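Long-range contacts in 4-hydroxy-tetrahydrodipicolinate synthase (Aquifex aeolicus, PDB 2EHH), which probably catalyses the condensation of pyruvate with aspartate-beta-semialdehyde to 4-hydroxy-tetrahydrodipicolinate in the diaminopimelate route to lysine: residues A[167-171]-A[193-197]; A[27-31]-A[65-70]; A[241-245]-A[280-284]; A[111-115]-A[141-146]; A[88-92]-A[124-128]. All coordinates share one frame; numbering follows the deposited sequence.

Interaction 1 (A[167-171]-A[193-197]); sequences MDRIS and PMMAL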
# COMPACT_ATOMS: atom_id res chain seq x y z
N MET A 167 -9.38 6.40 10.87
CA MET A 167 -10.28 6.80 11.95
C MET A 167 -10.70 5.59 12.78
O MET A 167 -10.97 5.71 13.97
CB MET A 167 -11.53 7.49 11.40
CG MET A 167 -11.24 8.80 10.68
SD MET A 167 -10.42 10.04 11.72
CE MET A 167 -8.68 9.75 11.28
N ASP A 168 -10.75 4.43 12.14
CA ASP A 168 -11.13 3.20 12.83
C ASP A 168 -10.16 2.89 13.96
O ASP A 168 -10.54 2.33 14.99
CB ASP A 168 -11.15 2.04 11.86
CG ASP A 168 -12.48 1.35 11.83
OD1 ASP A 168 -12.90 0.82 12.88
OD2 ASP A 168 -13.10 1.34 10.74
N ARG A 169 -8.89 3.23 13.77
CA ARG A 169 -7.89 2.99 14.80
C ARG A 169 -8.19 3.92 15.97
O ARG A 169 -8.08 3.52 17.13
CB ARG A 169 -6.48 3.25 14.25
CG ARG A 169 -5.38 3.16 15.30
CD ARG A 169 -4.03 3.48 14.68
NE ARG A 169 -3.01 3.72 15.70
CZ ARG A 169 -2.33 2.77 16.33
NH1 ARG A 169 -2.55 1.49 16.05
NH2 ARG A 169 -1.43 3.11 17.25
N ILE A 170 -8.57 5.15 15.67
CA ILE A 170 -8.90 6.10 16.72
C ILE A 170 -10.09 5.56 17.53
O ILE A 170 -10.09 5.58 18.76
CB ILE A 170 -9.26 7.49 16.13
CG1 ILE A 170 -8.10 8.02 15.27
CG2 ILE A 170 -9.59 8.47 17.25
CD1 ILE A 170 -6.75 8.07 15.99
N SER A 171 -11.11 5.06 16.82
CA SER A 171 -12.28 4.49 17.50
C SER A 171 -11.85 3.38 18.44
O SER A 171 -12.30 3.31 19.59
CB SER A 171 -13.28 3.93 16.49
OG SER A 171 -13.99 4.96 15.83
N PRO A 193 -12.35 15.48 12.53
CA PRO A 193 -12.96 14.14 12.62
C PRO A 193 -12.47 13.32 13.82
O PRO A 193 -13.23 12.57 14.42
CB PRO A 193 -12.61 13.50 11.27
CG PRO A 193 -11.35 14.23 10.83
CD PRO A 193 -11.65 15.66 11.24
N MET A 194 -11.20 13.47 14.19
CA MET A 194 -10.69 12.72 15.33
C MET A 194 -11.33 13.20 16.63
O MET A 194 -11.63 12.40 17.52
CB MET A 194 -9.17 12.84 15.43
CG MET A 194 -8.41 11.95 14.46
SD MET A 194 -6.72 11.70 15.01
CE MET A 194 -5.99 11.01 13.46
N MET A 195 -11.52 14.51 16.77
CA MET A 195 -12.13 15.02 17.99
C MET A 195 -13.62 14.68 18.04
O MET A 195 -14.18 14.50 19.12
CB MET A 195 -11.88 16.52 18.12
CG MET A 195 -10.42 16.82 18.47
SD MET A 195 -10.05 18.56 18.76
CE MET A 195 -10.67 18.73 20.46
N ALA A 196 -14.25 14.56 16.88
CA ALA A 196 -15.66 14.20 16.85
C ALA A 196 -15.79 12.78 17.42
O ALA A 196 -16.83 12.41 17.97
CB ALA A 196 -16.18 14.24 15.41
N LEU A 197 -14.72 12.00 17.31
CA LEU A 197 -14.68 10.63 17.82
C LEU A 197 -14.18 10.52 19.26
O LEU A 197 -14.20 9.44 19.85
CB LEU A 197 -13.81 9.75 16.92
CG LEU A 197 -14.44 9.26 15.61
CD1 LEU A 197 -13.35 8.71 14.69
CD2 LEU A 197 -15.47 8.19 15.92
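Met167 folds its thioether over the CG of Met194, and this hooked side chain is the main bump of the contact. Bends at chi2 (-59°) and chi3 (96°) bring the chain round, so that SD comes 4.1 Å from CB of Pro193 while CE settles 3.7 Å from CE of Met194. Met194 is straight beyond CG and crosses both of its partners at about a right angle: the Met167 hook lies against its CG and CE, and Ile170 presses CG1 and CD1 on its sulfur, CD1 of Ile170 standing 3.8 Å from SD of Met194. The Met194 chain thus fills the groove between Met167 and Ile170. One helical turn on, Leu197 pushes its isobutyl group into the hollow between Met167 and Ser171; CD1 of Leu197 rests 4.0 Å from CB of Met167, and CD2 of Leu197 reaches to 3.6 Å from OG of Ser171. That hydroxyl bonds to His233 of the second subunit, and Met167 packs on Met167 of that second subunit. The pairing joins the start of helix 167-177 to the end of helix 191-196, two neighbouring outer helices of the TIM barrel, beside a subunit interface. No hydrogen bond links the segments: the join is made by shape, with flexible thioethers moulded to the branched chains of Ile170 and Leu197, and the Ser171 hydroxyl at its margin is satisfied by the partner subunit.

Interaction 2 (A[27-31]-A[65-70]); sequences IEFHV and RAAGRI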
# COMPACT_ATOMS: atom_id res chain seq x y z
N ILE A 27 8.63 30.92 21.82
CA ILE A 27 7.94 30.52 23.03
C ILE A 27 6.97 31.61 23.50
O ILE A 27 5.83 31.33 23.85
CB ILE A 27 8.94 30.17 24.15
CG1 ILE A 27 9.71 28.91 23.76
CG2 ILE A 27 8.21 29.96 25.47
CD1 ILE A 27 10.74 28.45 24.77
N GLU A 28 7.44 32.86 23.49
CA GLU A 28 6.60 33.98 23.90
C GLU A 28 5.42 34.11 22.94
O GLU A 28 4.30 34.42 23.33
CB GLU A 28 7.42 35.27 23.90
CG GLU A 28 8.61 35.23 24.85
CD GLU A 28 8.20 35.11 26.30
OE1 GLU A 28 9.00 34.60 27.10
OE2 GLU A 28 7.07 35.53 26.65
N PHE A 29 5.70 33.87 21.66
CA PHE A 29 4.68 33.94 20.62
C PHE A 29 3.50 33.04 21.00
O PHE A 29 2.34 33.45 20.92
CB PHE A 29 5.29 33.48 19.28
CG PHE A 29 4.31 33.42 18.14
CD1 PHE A 29 3.65 34.56 17.69
CD2 PHE A 29 4.07 32.22 17.48
CE1 PHE A 29 2.79 34.51 16.60
CE2 PHE A 29 3.21 32.15 16.39
CZ PHE A 29 2.57 33.30 15.94
N HIS A 30 3.80 31.82 21.43
CA HIS A 30 2.74 30.90 21.80
C HIS A 30 2.08 31.20 23.13
O HIS A 30 0.90 30.93 23.32
CB HIS A 30 3.24 29.46 21.75
CG HIS A 30 3.39 28.95 20.35
ND1 HIS A 30 4.59 28.95 19.68
CD2 HIS A 30 2.46 28.55 19.46
CE1 HIS A 30 4.40 28.58 18.43
NE2 HIS A 30 3.11 28.33 18.27
N VAL A 31 2.84 31.77 24.06
CA VAL A 31 2.27 32.12 25.35
C VAL A 31 1.17 33.17 25.15
O VAL A 31 0.08 33.06 25.71
CB VAL A 31 3.34 32.68 26.32
CG1 VAL A 31 2.66 33.28 27.56
CG2 VAL A 31 4.29 31.58 26.75
N ARG A 65 12.35 29.11 29.92
CA ARG A 65 11.67 30.24 29.31
C ARG A 65 10.16 30.20 29.51
O ARG A 65 9.57 31.19 29.95
CB ARG A 65 11.99 30.33 27.82
CG ARG A 65 13.46 30.52 27.49
CD ARG A 65 14.16 31.50 28.43
NE ARG A 65 13.51 32.81 28.49
CZ ARG A 65 13.49 33.70 27.50
NH1 ARG A 65 14.09 33.43 26.35
NH2 ARG A 65 12.88 34.87 27.68
N ALA A 66 9.54 29.07 29.19
CA ALA A 66 8.09 28.96 29.35
C ALA A 66 7.75 29.22 30.82
O ALA A 66 6.82 29.96 31.13
CB ALA A 66 7.62 27.57 28.94
N ALA A 67 8.52 28.59 31.71
CA ALA A 67 8.34 28.74 33.15
C ALA A 67 6.89 28.59 33.63
O ALA A 67 6.34 29.50 34.25
CB ALA A 67 8.90 30.09 33.60
N GLY A 68 6.28 27.45 33.32
CA GLY A 68 4.92 27.17 33.75
C GLY A 68 3.78 27.94 33.12
O GLY A 68 2.62 27.63 33.39
N ARG A 69 4.08 28.94 32.30
CA ARG A 69 3.01 29.71 31.66
C ARG A 69 2.28 28.86 30.62
O ARG A 69 1.12 29.11 30.30
CB ARG A 69 3.59 30.96 31.01
CG ARG A 69 4.09 32.00 32.02
CD ARG A 69 4.73 33.16 31.29
NE ARG A 69 5.94 32.73 30.59
CZ ARG A 69 6.54 33.42 29.63
NH1 ARG A 69 6.04 34.58 29.23
NH2 ARG A 69 7.65 32.95 29.07
N ILE A 70 2.99 27.87 30.09
CA ILE A 70 2.43 26.94 29.11
C ILE A 70 3.16 25.63 29.32
O ILE A 70 4.32 25.62 29.75
CB ILE A 70 2.66 27.42 27.66
CG1 ILE A 70 4.15 27.68 27.44
CG2 ILE A 70 1.83 28.66 27.38
CD1 ILE A 70 4.48 28.21 26.07
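Two neighbouring outer helices of the TIM barrel, 20-31 and 52-66, meet here where the second ends and turns toward strand 71-75, and Glu28 on the first grips Arg69 on the turn. The guanidinium takes the carboxylate end-on: NH2 of Arg69 bonds OE1 of Glu28 at 2.9 Å, nearly straight at 174°, and NH1 of Arg69 bonds OE2 of Glu28, also at 2.9 Å. Both oxygens are used on their syn sides, although the two planes stand 40° apart. Arg65 adds a long charge contact to OE1, completing a salt-bridge network. A type I' turn from Ala66 to Arg69 carries the chain off the helix, and Arg69 fastens it: its NE bonds Ala66 O at 3.0 Å, and its NH2 bonds Arg65 O at 2.7 Å. An alanine in place of Glu28 is likely to leave the Arg69 guanidinium held by the helix-end carbonyls, without the carboxylate that balances its charge. CG2 of Val31 lies over the centre of one guanidinium face and also presses tightly on CD1 of Ile70, 3.4 Å away. Deeper in, Ile27 sets CD1 3.8 Å from CB of Arg65, and its CG2 over the Ala66 backbone.

Interaction 3 (A[241-245]-A[280-284]); sequences KVLFI and KLREV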
# COMPACT_ATOMS: atom_id res chain seq x y z
N LYS A 241 -3.02 21.99 3.89
CA LYS A 241 -2.46 21.28 2.75
C LYS A 241 -1.10 21.81 2.30
O LYS A 241 -0.16 21.03 2.10
CB LYS A 241 -3.44 21.29 1.58
CG LYS A 241 -4.75 20.57 1.86
CD LYS A 241 -4.52 19.16 2.40
CE LYS A 241 -3.81 18.26 1.39
NZ LYS A 241 -3.37 16.97 2.01
N VAL A 242 -0.97 23.12 2.14
CA VAL A 242 0.30 23.68 1.68
C VAL A 242 1.48 23.41 2.63
O VAL A 242 2.63 23.34 2.18
CB VAL A 242 0.19 25.21 1.43
CG1 VAL A 242 0.21 25.98 2.74
CG2 VAL A 242 1.31 25.67 0.51
N LEU A 243 1.21 23.26 3.92
CA LEU A 243 2.29 22.99 4.88
C LEU A 243 2.91 21.61 4.66
O LEU A 243 3.92 21.28 5.28
CB LEU A 243 1.77 23.10 6.32
CG LEU A 243 1.87 24.50 6.94
CD1 LEU A 243 1.43 25.56 5.96
CD2 LEU A 243 1.02 24.55 8.20
N PHE A 244 2.31 20.83 3.77
CA PHE A 244 2.83 19.50 3.47
C PHE A 244 3.11 19.30 1.98
O PHE A 244 3.19 18.17 1.50
CB PHE A 244 1.85 18.44 3.97
CG PHE A 244 1.77 18.37 5.46
CD1 PHE A 244 2.62 17.55 6.18
CD2 PHE A 244 0.89 19.20 6.16
CE1 PHE A 244 2.61 17.55 7.57
CE2 PHE A 244 0.87 19.21 7.55
CZ PHE A 244 1.74 18.38 8.26
N ILE A 245 3.27 20.41 1.25
CA ILE A 245 3.56 20.35 -0.18
C ILE A 245 4.93 19.69 -0.35
O ILE A 245 5.25 19.15 -1.41
CB ILE A 245 3.53 21.76 -0.80
CG1 ILE A 245 3.65 21.65 -2.33
CG2 ILE A 245 4.63 22.62 -0.22
CD1 ILE A 245 3.30 22.95 -3.04
N LYS A 280 4.24 29.00 -4.01
CA LYS A 280 2.87 28.54 -3.76
C LYS A 280 2.57 28.81 -2.29
O LYS A 280 1.49 29.28 -1.93
CB LYS A 280 2.76 27.04 -4.05
CG LYS A 280 1.34 26.48 -3.94
CD LYS A 280 0.45 26.95 -5.09
CE LYS A 280 -0.97 26.40 -4.95
NZ LYS A 280 -1.58 26.76 -3.64
N LEU A 281 3.54 28.51 -1.43
CA LEU A 281 3.38 28.73 -0.00
C LEU A 281 3.15 30.20 0.29
O LEU A 281 2.21 30.56 1.00
CB LEU A 281 4.61 28.25 0.76
CG LEU A 281 4.64 28.58 2.26
CD1 LEU A 281 3.46 27.92 2.97
CD2 LEU A 281 5.96 28.10 2.85
N ARG A 282 4.00 31.06 -0.27
CA ARG A 282 3.87 32.50 -0.04
C ARG A 282 2.48 32.98 -0.45
O ARG A 282 1.85 33.76 0.27
CB ARG A 282 4.94 33.28 -0.82
CG ARG A 282 4.86 34.79 -0.62
CD ARG A 282 5.90 35.51 -1.47
NE ARG A 282 7.26 35.14 -1.08
CZ ARG A 282 7.86 35.58 0.01
NH1 ARG A 282 7.23 36.41 0.84
NH2 ARG A 282 9.10 35.18 0.29
N GLU A 283 2.00 32.51 -1.59
CA GLU A 283 0.68 32.92 -2.06
C GLU A 283 -0.42 32.48 -1.12
O GLU A 283 -1.39 33.21 -0.92
CB GLU A 283 0.42 32.38 -3.48
CG GLU A 283 1.16 33.16 -4.55
CD GLU A 283 1.05 34.66 -4.35
OE1 GLU A 283 -0.08 35.18 -4.27
OE2 GLU A 283 2.10 35.33 -4.26
N VAL A 284 -0.29 31.29 -0.54
CA VAL A 284 -1.32 30.83 0.40
C VAL A 284 -1.31 31.70 1.66
O VAL A 284 -2.36 32.15 2.12
CB VAL A 284 -1.10 29.35 0.79
CG1 VAL A 284 -2.08 28.96 1.90
CG2 VAL A 284 -1.31 28.46 -0.42
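Lys280 meets Ile245 through the aliphatic part of its chain, CG of Lys280 lying 4.1 Å from CD1 of Ile245 as the two side chains pass at a slant. Next comes Leu281, whose CD1 sits 3.8 Å from CG1 of Val242 and is touched more loosely by CD1 of Leu243. With CG anti to the backbone N (chi1 173°), the Leu281 side chain lies across the valine, at about a right angle to it, and its own backbone is covered as well: CG2 of Val242 approaches CA of Leu281 to 3.7 Å. One turn further, Val284 faces Val242 tip to tip, methyl against methyl, CG1 to CG1 3.9 Å and CG2 to CG2 also 3.9 Å. Val242 thus sits between Leu281 and Val284. It stands near the C-terminal end of helix 226-242, where a type I turn from Val242 to Ile245 leads on and brings Ile245 round to Lys280. The contact joins this helix to helix 275-287, in the C-terminal helical part that follows the eight-stranded barrel. Met273 also touches both Ile245 and Leu281. The join across these segments is wholly apolar, without a hydrogen bond, so it rests mainly on the fit of branched methyls around Val242.

Interaction 4 (A[111-115]-A[141-146]); sequences QRGLY and EISVDT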
# COMPACT_ATOMS: atom_id res chain seq x y z
N GLN A 111 6.00 -6.44 18.27
CA GLN A 111 5.11 -5.80 19.24
C GLN A 111 5.66 -6.00 20.65
O GLN A 111 5.51 -5.13 21.51
CB GLN A 111 3.69 -6.37 19.13
CG GLN A 111 2.97 -5.98 17.84
CD GLN A 111 2.87 -4.47 17.66
OE1 GLN A 111 2.47 -3.74 18.57
NE2 GLN A 111 3.22 -4.00 16.47
N ARG A 112 6.28 -7.15 20.89
CA ARG A 112 6.86 -7.42 22.20
C ARG A 112 7.98 -6.40 22.42
O ARG A 112 8.13 -5.85 23.51
CB ARG A 112 7.41 -8.85 22.26
CG ARG A 112 8.10 -9.24 23.58
CD ARG A 112 7.31 -8.79 24.81
NE ARG A 112 7.60 -9.62 25.97
CZ ARG A 112 7.75 -9.16 27.21
NH1 ARG A 112 7.65 -7.87 27.46
NH2 ARG A 112 7.99 -10.01 28.21
N GLY A 113 8.73 -6.14 21.35
CA GLY A 113 9.81 -5.18 21.42
C GLY A 113 9.28 -3.79 21.71
O GLY A 113 9.88 -3.05 22.48
N LEU A 114 8.16 -3.43 21.09
CA LEU A 114 7.57 -2.11 21.31
C LEU A 114 7.08 -2.01 22.75
O LEU A 114 7.21 -0.97 23.39
CB LEU A 114 6.41 -1.87 20.35
CG LEU A 114 6.79 -1.74 18.87
CD1 LEU A 114 5.56 -1.50 18.02
CD2 LEU A 114 7.79 -0.59 18.72
N TYR A 115 6.53 -3.11 23.26
CA TYR A 115 6.04 -3.14 24.64
C TYR A 115 7.20 -2.92 25.61
O TYR A 115 7.15 -2.04 26.47
CB TYR A 115 5.39 -4.50 24.94
CG TYR A 115 5.11 -4.75 26.40
CD1 TYR A 115 4.11 -4.05 27.08
CD2 TYR A 115 5.86 -5.68 27.12
CE1 TYR A 115 3.86 -4.28 28.44
CE2 TYR A 115 5.61 -5.92 28.47
CZ TYR A 115 4.62 -5.22 29.12
OH TYR A 115 4.37 -5.48 30.45
N GLU A 141 3.97 0.03 13.15
CA GLU A 141 2.88 0.60 13.94
C GLU A 141 2.67 -0.17 15.24
O GLU A 141 2.72 -1.40 15.27
CB GLU A 141 1.58 0.61 13.13
CG GLU A 141 0.34 1.01 13.94
CD GLU A 141 -0.83 1.41 13.07
OE1 GLU A 141 -1.13 2.62 12.98
OE2 GLU A 141 -1.45 0.52 12.45
N ILE A 142 2.45 0.58 16.32
CA ILE A 142 2.21 -0.04 17.61
C ILE A 142 0.72 -0.41 17.61
O ILE A 142 -0.14 0.45 17.42
CB ILE A 142 2.56 0.93 18.75
CG1 ILE A 142 2.42 0.22 20.10
CG2 ILE A 142 1.69 2.18 18.67
CD1 ILE A 142 3.03 1.00 21.27
N SER A 143 0.42 -1.69 17.80
CA SER A 143 -0.96 -2.15 17.79
C SER A 143 -1.75 -1.64 18.99
O SER A 143 -1.17 -1.25 20.01
CB SER A 143 -1.01 -3.68 17.80
OG SER A 143 -0.71 -4.17 19.10
N VAL A 144 -3.07 -1.63 18.86
CA VAL A 144 -3.90 -1.18 19.97
C VAL A 144 -3.74 -2.17 21.12
O VAL A 144 -3.78 -1.78 22.29
CB VAL A 144 -5.38 -1.06 19.53
CG1 VAL A 144 -6.23 -0.59 20.70
CG2 VAL A 144 -5.48 -0.05 18.37
N ASP A 145 -3.56 -3.45 20.80
CA ASP A 145 -3.35 -4.46 21.84
C ASP A 145 -2.15 -4.05 22.69
O ASP A 145 -2.21 -4.07 23.91
CB ASP A 145 -3.06 -5.84 21.22
CG ASP A 145 -4.32 -6.57 20.78
OD1 ASP A 145 -5.43 -6.12 21.10
OD2 ASP A 145 -4.18 -7.63 20.12
N THR A 146 -1.06 -3.69 22.03
CA THR A 146 0.16 -3.29 22.73
C THR A 146 -0.08 -2.01 23.54
O THR A 146 0.33 -1.92 24.70
CB THR A 146 1.32 -3.07 21.75
OG1 THR A 146 1.60 -4.29 21.07
CG2 THR A 146 2.59 -2.61 22.49
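Gln111 reaches across from the first turn of helix 111-124 to the loop that leads into helix 144-153. Its CB already lies 3.5 Å from OG1 of Thr146, CG and CD run on beside the same hydroxyl, and a bend at chi2 (-57°) brings CD near Ser143 N and the amide to the loop backbone. At the tip the two amide atoms part company. OE1 of Gln111 accepts from OG1 of Thr146 at 2.7 Å, in the carbonyl plane on a lone pair, and from Ser143 N at 3.0 Å, that donor standing above the plane, with an N-H...O angle of 169°. NE2 of Gln111 donates a hydrogen bond to Glu141 O at 2.9 Å, in the plane of both the amide and the receiving carbonyl. Donor and acceptor are thus both engaged, which fixes which way round the amide sits. Ser143 is the N-cap of helix 144-153, its OG accepting from Thr146 N at 3.0 Å, so Gln111 binds the N-cap residue and the helical residue it caps. These are neighbouring outer helices of the TIM barrel. Apolar contacts flank the amide: CD1 of Leu114 packs 3.7 Å from CA of Ile142, and CG2 of Thr146 nestles 4.2 Å from CB of Tyr115. Tyr115 also makes a cation-pi contact with Lys149 of helix 144-153, while the carbonyl of Ile142 accepts from Arg169 of helix 167-177.

Interaction 5 (A[88-92]-A[124-128]); sequences TAHAK and EVDIP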
# COMPACT_ATOMS: atom_id res chain seq x y z
N THR A 88 14.80 10.78 28.36
CA THR A 88 13.54 10.98 29.06
C THR A 88 13.84 11.32 30.52
O THR A 88 13.14 12.13 31.14
CB THR A 88 12.66 9.72 28.97
OG1 THR A 88 12.40 9.41 27.59
CG2 THR A 88 11.33 9.94 29.67
N ALA A 89 14.89 10.72 31.06
CA ALA A 89 15.30 10.99 32.44
C ALA A 89 15.68 12.47 32.54
O ALA A 89 15.32 13.15 33.50
CB ALA A 89 16.48 10.11 32.83
N HIS A 90 16.42 12.94 31.54
CA HIS A 90 16.85 14.34 31.50
C HIS A 90 15.65 15.28 31.51
O HIS A 90 15.62 16.25 32.27
CB HIS A 90 17.69 14.60 30.24
CG HIS A 90 18.01 16.04 30.02
ND1 HIS A 90 18.94 16.72 30.77
CD2 HIS A 90 17.48 16.95 29.16
CE1 HIS A 90 18.98 17.99 30.38
NE2 HIS A 90 18.11 18.15 29.41
N ALA A 91 14.68 15.01 30.64
CA ALA A 91 13.48 15.83 30.55
C ALA A 91 12.81 15.93 31.91
O ALA A 91 12.35 17.00 32.32
CB ALA A 91 12.51 15.23 29.53
N LYS A 92 12.75 14.80 32.61
CA LYS A 92 12.17 14.73 33.94
C LYS A 92 12.98 15.65 34.85
O LYS A 92 12.43 16.51 35.55
CB LYS A 92 12.25 13.28 34.43
CG LYS A 92 12.12 13.06 35.93
CD LYS A 92 10.71 13.23 36.41
CE LYS A 92 10.58 12.76 37.86
NZ LYS A 92 9.20 13.01 38.38
N GLU A 124 11.18 3.52 34.23
CA GLU A 124 12.43 4.15 34.64
C GLU A 124 12.26 5.61 35.02
O GLU A 124 12.88 6.08 35.97
CB GLU A 124 13.47 4.05 33.52
CG GLU A 124 14.33 2.81 33.61
CD GLU A 124 15.05 2.73 34.94
OE1 GLU A 124 15.81 3.66 35.27
OE2 GLU A 124 14.83 1.73 35.66
N VAL A 125 11.42 6.32 34.28
CA VAL A 125 11.20 7.75 34.52
C VAL A 125 9.77 8.09 34.89
O VAL A 125 8.83 7.85 34.11
CB VAL A 125 11.60 8.57 33.27
CG1 VAL A 125 11.69 10.04 33.62
CG2 VAL A 125 12.91 8.05 32.72
N ASP A 126 9.60 8.68 36.07
CA ASP A 126 8.29 9.07 36.56
C ASP A 126 7.82 10.39 35.95
O ASP A 126 7.72 11.41 36.64
CB ASP A 126 8.33 9.16 38.09
CG ASP A 126 7.00 9.60 38.68
OD1 ASP A 126 5.95 9.20 38.15
OD2 ASP A 126 7.02 10.35 39.69
N ILE A 127 7.54 10.37 34.65
CA ILE A 127 7.07 11.56 33.95
C ILE A 127 5.96 11.14 32.98
O ILE A 127 6.01 10.05 32.42
CB ILE A 127 8.22 12.22 33.14
CG1 ILE A 127 7.73 13.55 32.54
CG2 ILE A 127 8.68 11.30 32.02
CD1 ILE A 127 8.79 14.27 31.72
N PRO A 128 4.95 11.99 32.79
CA PRO A 128 3.87 11.62 31.87
C PRO A 128 4.45 11.37 30.47
O PRO A 128 5.23 12.17 29.97
CB PRO A 128 2.94 12.83 31.91
CG PRO A 128 3.11 13.32 33.32
CD PRO A 128 4.62 13.24 33.51
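In the outer layer of the TIM barrel, the link from helix 111-124 to strand 129-133 runs beside the neighbouring helix 81-93, and Val125 packs on that helix where the link begins. CG1 of Val125 presses on CB of Lys92 at 3.4 Å, tighter than usual, and also touches Thr88 O, while CG2 of Val125 lies 3.7 Å from Ala89 N. The isopropyl group thus straddles one turn of helix. Next to it, CG2 of Thr88 meets CG2 of Ile127 at 3.8 Å; holding this methyl anti to the backbone N (chi1 -59° for OG1) aims it at the link, and OG1 bonds Ala84 O on its own helix. Ile127 sends CD1 along to Lys92, 4.1 Å from its CA. With an alanine in place of Val125, a gap is likely to open against Thr88 and Ala89, and the start of the Lys92 chain would lose its support. That chain slides past Val125 and, bent at chi2 (74°), runs to Asp126, the centre of an inverse gamma turn. NZ of Lys92 bonds Asp126 O at 2.8 Å, 30° out of the carbonyl plane, and has a long ion pair with OD2 of Asp126, 3.7 Å off. Apolar methyls inside and an ammonium outside suggest that packing sets the spacing while the lysine ties the exposed turn by its backbone, the carboxylate probably adding a weaker attraction.

How the interactions relate
Interactions 1, 2, 4 and 5 each join neighbouring elements in the outer layer of the barrel, whereas interaction 3 lies in the helices that follow it. Interactions 1 and 3 are buried and apolar, without a hydrogen bond across; interactions 2, 4 and 5 are partly buried and pair apolar packing with a polar grip: a salt-bridge network in 2, an amide in 4, a lysine on a carbonyl in 5. Interactions 4 and 5 share helix 111-124, at its beginning and just past its end, and their segments alternate along the chain. Interactions 1 and 4 touch directly, through Arg169 and the loop at Ile142. Interactions 3 and 5 lie farthest apart, centres about 37 Å.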